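Local coordinates for protein terminal oxygenase component of carbazole 1,9a-dioxygenase (Sphingomonas, PDB 3GKQ) that probably catalyses, as the Rieske non-heme iron oxygenase component, the dioxygenation of carbazole at its 1 and 9a positions, using electrons from a ferredoxin, at residues Arg168-Asn173 / Asp333-Arg338. Sequence-based numbering, arbitrary orientation.
Sequences RVVDAN and DDILAR. With FE2 (Fe (II) ion), chain G.
Ile335 meets Arg168, Val170 and Arg338 where strand 161-170, outermost in this chain's antiparallel sheet of the catalytic domain, passes helix 332-346. The apolar part is small: Val170 CG2 meets Ile335 CD1 at 4.1 Å. Farther along, Ala172 CB packs on the helix backbone, 3.7 Å from Arg338 O.

The cationic groups add van der Waals contacts. Arg168, its chain bent at chi3 (83°), reaches over to the helix and brings NH1 within 3.8 Å of Ile335 CG1, while NH2 bonds to Gln299. Arg338 extends from CG to NE, and Ile335 CD1 lies 4.1 Å above one face of its guanidinium, toward the rim; its NH1 is 4.0 Å from Val170 CG2, the two side chains crossing at about a right angle. Both guanidinium groups therefore touch the same aliphatic side chain, Arg168 NE and Arg338 NH1 remaining 6.7 Å apart.

Of the two segments, only the helix binds this iron; Asp171 is a ligand of another iron(II) site. Asp334 chelates the ion through OD1 and OD2, both at 2.2 Å, and His186, His190 and two waters complete its shell, the two-histidine, one-carboxylate site of Rieske oxygenases. Asn180 and Asn331 bond to the same carboxylate and probably help orient it. The contact thus joins sheet to iron-bearing helix through van der Waals contacts, without a hydrogen bond between the segments, and Arg168 is probably neutralised in part by its salt bridge from NH1 to Asp332 OD1.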
ATOM      1  N   ARG A 168      23.023  -0.782  -6.779  1.00 31.48           N
ATOM      2  CA  ARG A 168      21.882   0.029  -6.371  1.00 31.48           C
ATOM      3  C   ARG A 168      20.645  -0.847  -6.487  1.00 30.45           C
ATOM      4  O   ARG A 168      20.615  -1.783  -7.289  1.00 27.88           O
ATOM      5  CB  ARG A 168      21.723   1.246  -7.293  1.00 30.92           C
ATOM      6  CG  ARG A 168      21.100   0.917  -8.650  1.00 34.96           C
ATOM      7  CD  ARG A 168      21.062   2.126  -9.593  1.00 38.28           C
ATOM      8  NE  ARG A 168      22.328   2.318 -10.301  1.00 40.79           N
ATOM      9  CZ  ARG A 168      22.550   3.267 -11.209  1.00 43.58           C
ATOM     10  NH1 ARG A 168      21.589   4.129 -11.530  1.00 43.84           N
ATOM     11  NH2 ARG A 168      23.733   3.347 -11.809  1.00 40.25           N
ATOM     12  N   VAL A 169      19.626  -0.555  -5.691  1.00 30.66           N
ATOM     13  CA  VAL A 169      18.403  -1.330  -5.766  1.00 30.69           C
ATOM     14  C   VAL A 169      17.527  -0.662  -6.816  1.00 29.21           C
ATOM     15  O   VAL A 169      17.386   0.558  -6.829  1.00 28.23           O
ATOM     16  CB  VAL A 169      17.674  -1.364  -4.410  1.00 33.29           C
ATOM     17  CG1 VAL A 169      18.572  -2.001  -3.355  1.00 32.09           C
ATOM     18  CG2 VAL A 169      17.304   0.037  -3.991  1.00 38.48           C
ATOM     19  N   VAL A 170      16.966  -1.461  -7.716  1.00 28.14           N
ATOM     20  CA  VAL A 170      16.105  -0.935  -8.765  1.00 28.44           C
ATOM     21  C   VAL A 170      14.670  -1.413  -8.534  1.00 29.54           C
ATOM     22  O   VAL A 170      14.445  -2.585  -8.215  1.00 28.71           O
ATOM     23  CB  VAL A 170      16.592  -1.400 -10.153  1.00 28.60           C
ATOM     24  CG1 VAL A 170      15.630  -0.924 -11.240  1.00 28.15           C
ATOM     25  CG2 VAL A 170      17.994  -0.859 -10.408  1.00 26.62           C
ATOM     26  N   ASP A 171      13.709  -0.504  -8.696  1.00 28.28           N
ATOM     27  CA  ASP A 171      12.301  -0.834  -8.492  1.00 30.54           C
ATOM     28  C   ASP A 171      11.675  -1.575  -9.665  1.00 27.99           C
ATOM     29  O   ASP A 171      10.724  -1.096 -10.279  1.00 28.40           O
ATOM     30  CB  ASP A 171      11.485   0.429  -8.208  1.00 36.16           C
ATOM     31  CG  ASP A 171      11.937   1.146  -6.954  1.00 41.92           C
ATOM     32  OD1 ASP A 171      12.147   0.475  -5.919  1.00 44.56           O
ATOM     33  OD2 ASP A 171      12.074   2.386  -7.000  1.00 47.95           O
ATOM     34  N   ALA A 172      12.211  -2.743  -9.978  1.00 25.17           N
ATOM     35  CA  ALA A 172      11.671  -3.547 -11.060  1.00 23.19           C
ATOM     36  C   ALA A 172      12.133  -4.979 -10.883  1.00 22.82           C
ATOM     37  O   ALA A 172      13.121  -5.245 -10.191  1.00 22.47           O
ATOM     38  CB  ALA A 172      12.143  -3.011 -12.415  1.00 21.98           C
ATOM     39  N   ASN A 173      11.400  -5.897 -11.500  1.00 22.52           N
ATOM     40  CA  ASN A 173      11.744  -7.306 -11.455  1.00 22.23           C
ATOM     41  C   ASN A 173      13.104  -7.463 -12.127  1.00 23.52           C
ATOM     42  O   ASN A 173      13.432  -6.716 -13.058  1.00 23.03           O
ATOM     43  CB  ASN A 173      10.692  -8.126 -12.202  1.00 21.58           C
ATOM     44  CG  ASN A 173      11.004  -9.601 -12.195  1.00 22.82           C
ATOM     45  OD1 ASN A 173      11.567 -10.132 -13.149  1.00 23.62           O
ATOM     46  ND2 ASN A 173      10.655 -10.272 -11.101  1.00 23.56           N
ATOM     47  N   ASP A 333      20.034   6.038 -17.557  1.00 36.13           N
ATOM     48  CA  ASP A 333      18.916   6.019 -18.502  1.00 36.58           C
ATOM     49  C   ASP A 333      18.284   4.634 -18.655  1.00 35.04           C
ATOM     50  O   ASP A 333      17.125   4.521 -19.055  1.00 34.43           O
ATOM     51  CB  ASP A 333      19.361   6.518 -19.884  1.00 36.32           C
ATOM     52  CG  ASP A 333      19.635   8.019 -19.909  1.00 39.56           C
ATOM     53  OD1 ASP A 333      18.827   8.788 -19.351  1.00 37.64           O
ATOM     54  OD2 ASP A 333      20.655   8.431 -20.497  1.00 41.77           O
ATOM     55  N   ASP A 334      19.043   3.584 -18.352  1.00 33.41           N
ATOM     56  CA  ASP A 334      18.522   2.224 -18.464  1.00 33.20           C
ATOM     57  C   ASP A 334      17.475   1.957 -17.368  1.00 34.57           C
ATOM     58  O   ASP A 334      16.574   1.134 -17.538  1.00 34.10           O
ATOM     59  CB  ASP A 334      19.667   1.196 -18.379  1.00 31.21           C
ATOM     60  CG  ASP A 334      20.420   1.024 -19.709  1.00 29.45           C
ATOM     61  OD1 ASP A 334      19.765   0.820 -20.748  1.00 29.09           O
ATOM     62  OD2 ASP A 334      21.669   1.076 -19.727  1.00 29.51           O
ATOM     63  N   ILE A 335      17.585   2.675 -16.254  1.00 35.19           N
ATOM     64  CA  ILE A 335      16.660   2.509 -15.136  1.00 36.34           C
ATOM     65  C   ILE A 335      15.211   2.838 -15.496  1.00 37.77           C
ATOM     66  O   ILE A 335      14.302   2.073 -15.154  1.00 36.99           O
ATOM     67  CB  ILE A 335      17.087   3.377 -13.936  1.00 38.01           C
ATOM     68  CG1 ILE A 335      18.576   3.164 -13.644  1.00 37.23           C
ATOM     69  CG2 ILE A 335      16.260   3.016 -12.708  1.00 38.00           C
ATOM     70  CD1 ILE A 335      18.970   1.718 -13.420  1.00 37.35           C
ATOM     71  N   LEU A 336      14.995   3.964 -16.178  1.00 35.96           N
ATOM     72  CA  LEU A 336      13.646   4.365 -16.584  1.00 35.16           C
ATOM     73  C   LEU A 336      13.056   3.252 -17.431  1.00 33.64           C
ATOM     74  O   LEU A 336      11.888   2.887 -17.282  1.00 33.88           O
ATOM     75  CB  LEU A 336      13.674   5.650 -17.434  1.00 36.60           C
ATOM     76  CG  LEU A 336      12.390   6.488 -17.623  1.00 40.18           C
ATOM     77  CD1 LEU A 336      12.485   7.279 -18.927  1.00 38.53           C
ATOM     78  CD2 LEU A 336      11.154   5.616 -17.658  1.00 41.16           C
ATOM     79  N   ALA A 337      13.868   2.723 -18.340  1.00 30.72           N
ATOM     80  CA  ALA A 337      13.415   1.658 -19.220  1.00 29.22           C
ATOM     81  C   ALA A 337      12.891   0.463 -18.420  1.00 27.26           C
ATOM     82  O   ALA A 337      11.827  -0.076 -18.723  1.00 26.94           O
ATOM     83  CB  ALA A 337      14.554   1.226 -20.142  1.00 28.42           C
ATOM     84  N   ARG A 338      13.640   0.053 -17.401  1.00 26.86           N
ATOM     85  CA  ARG A 338      13.235  -1.085 -16.577  1.00 26.28           C
ATOM     86  C   ARG A 338      11.953  -0.791 -15.805  1.00 25.34           C
ATOM     87  O   ARG A 338      11.071  -1.637 -15.718  1.00 23.96           O
ATOM     88  CB  ARG A 338      14.350  -1.456 -15.598  1.00 25.17           C
ATOM     89  CG  ARG A 338      15.642  -1.837 -16.283  1.00 26.63           C
ATOM     90  CD  ARG A 338      16.709  -2.224 -15.273  1.00 29.03           C
ATOM     91  NE  ARG A 338      18.027  -2.212 -15.894  1.00 30.44           N
ATOM     92  CZ  ARG A 338      19.171  -2.252 -15.224  1.00 32.94           C
ATOM     93  NH1 ARG A 338      19.167  -2.317 -13.896  1.00 30.08           N
ATOM     94  NH2 ARG A 338      20.320  -2.185 -15.887  1.00 35.60           N
TER
HETATM   95 FE   FE2 G 501      21.684   0.362 -21.796  1.00 16.64          FE
HETATM   96  O   HOH W   1      23.496  -0.335 -22.383  1.00 52.28           O
HETATM   97  O   HOH W   2      21.570  -1.814 -20.867  1.00 47.93           O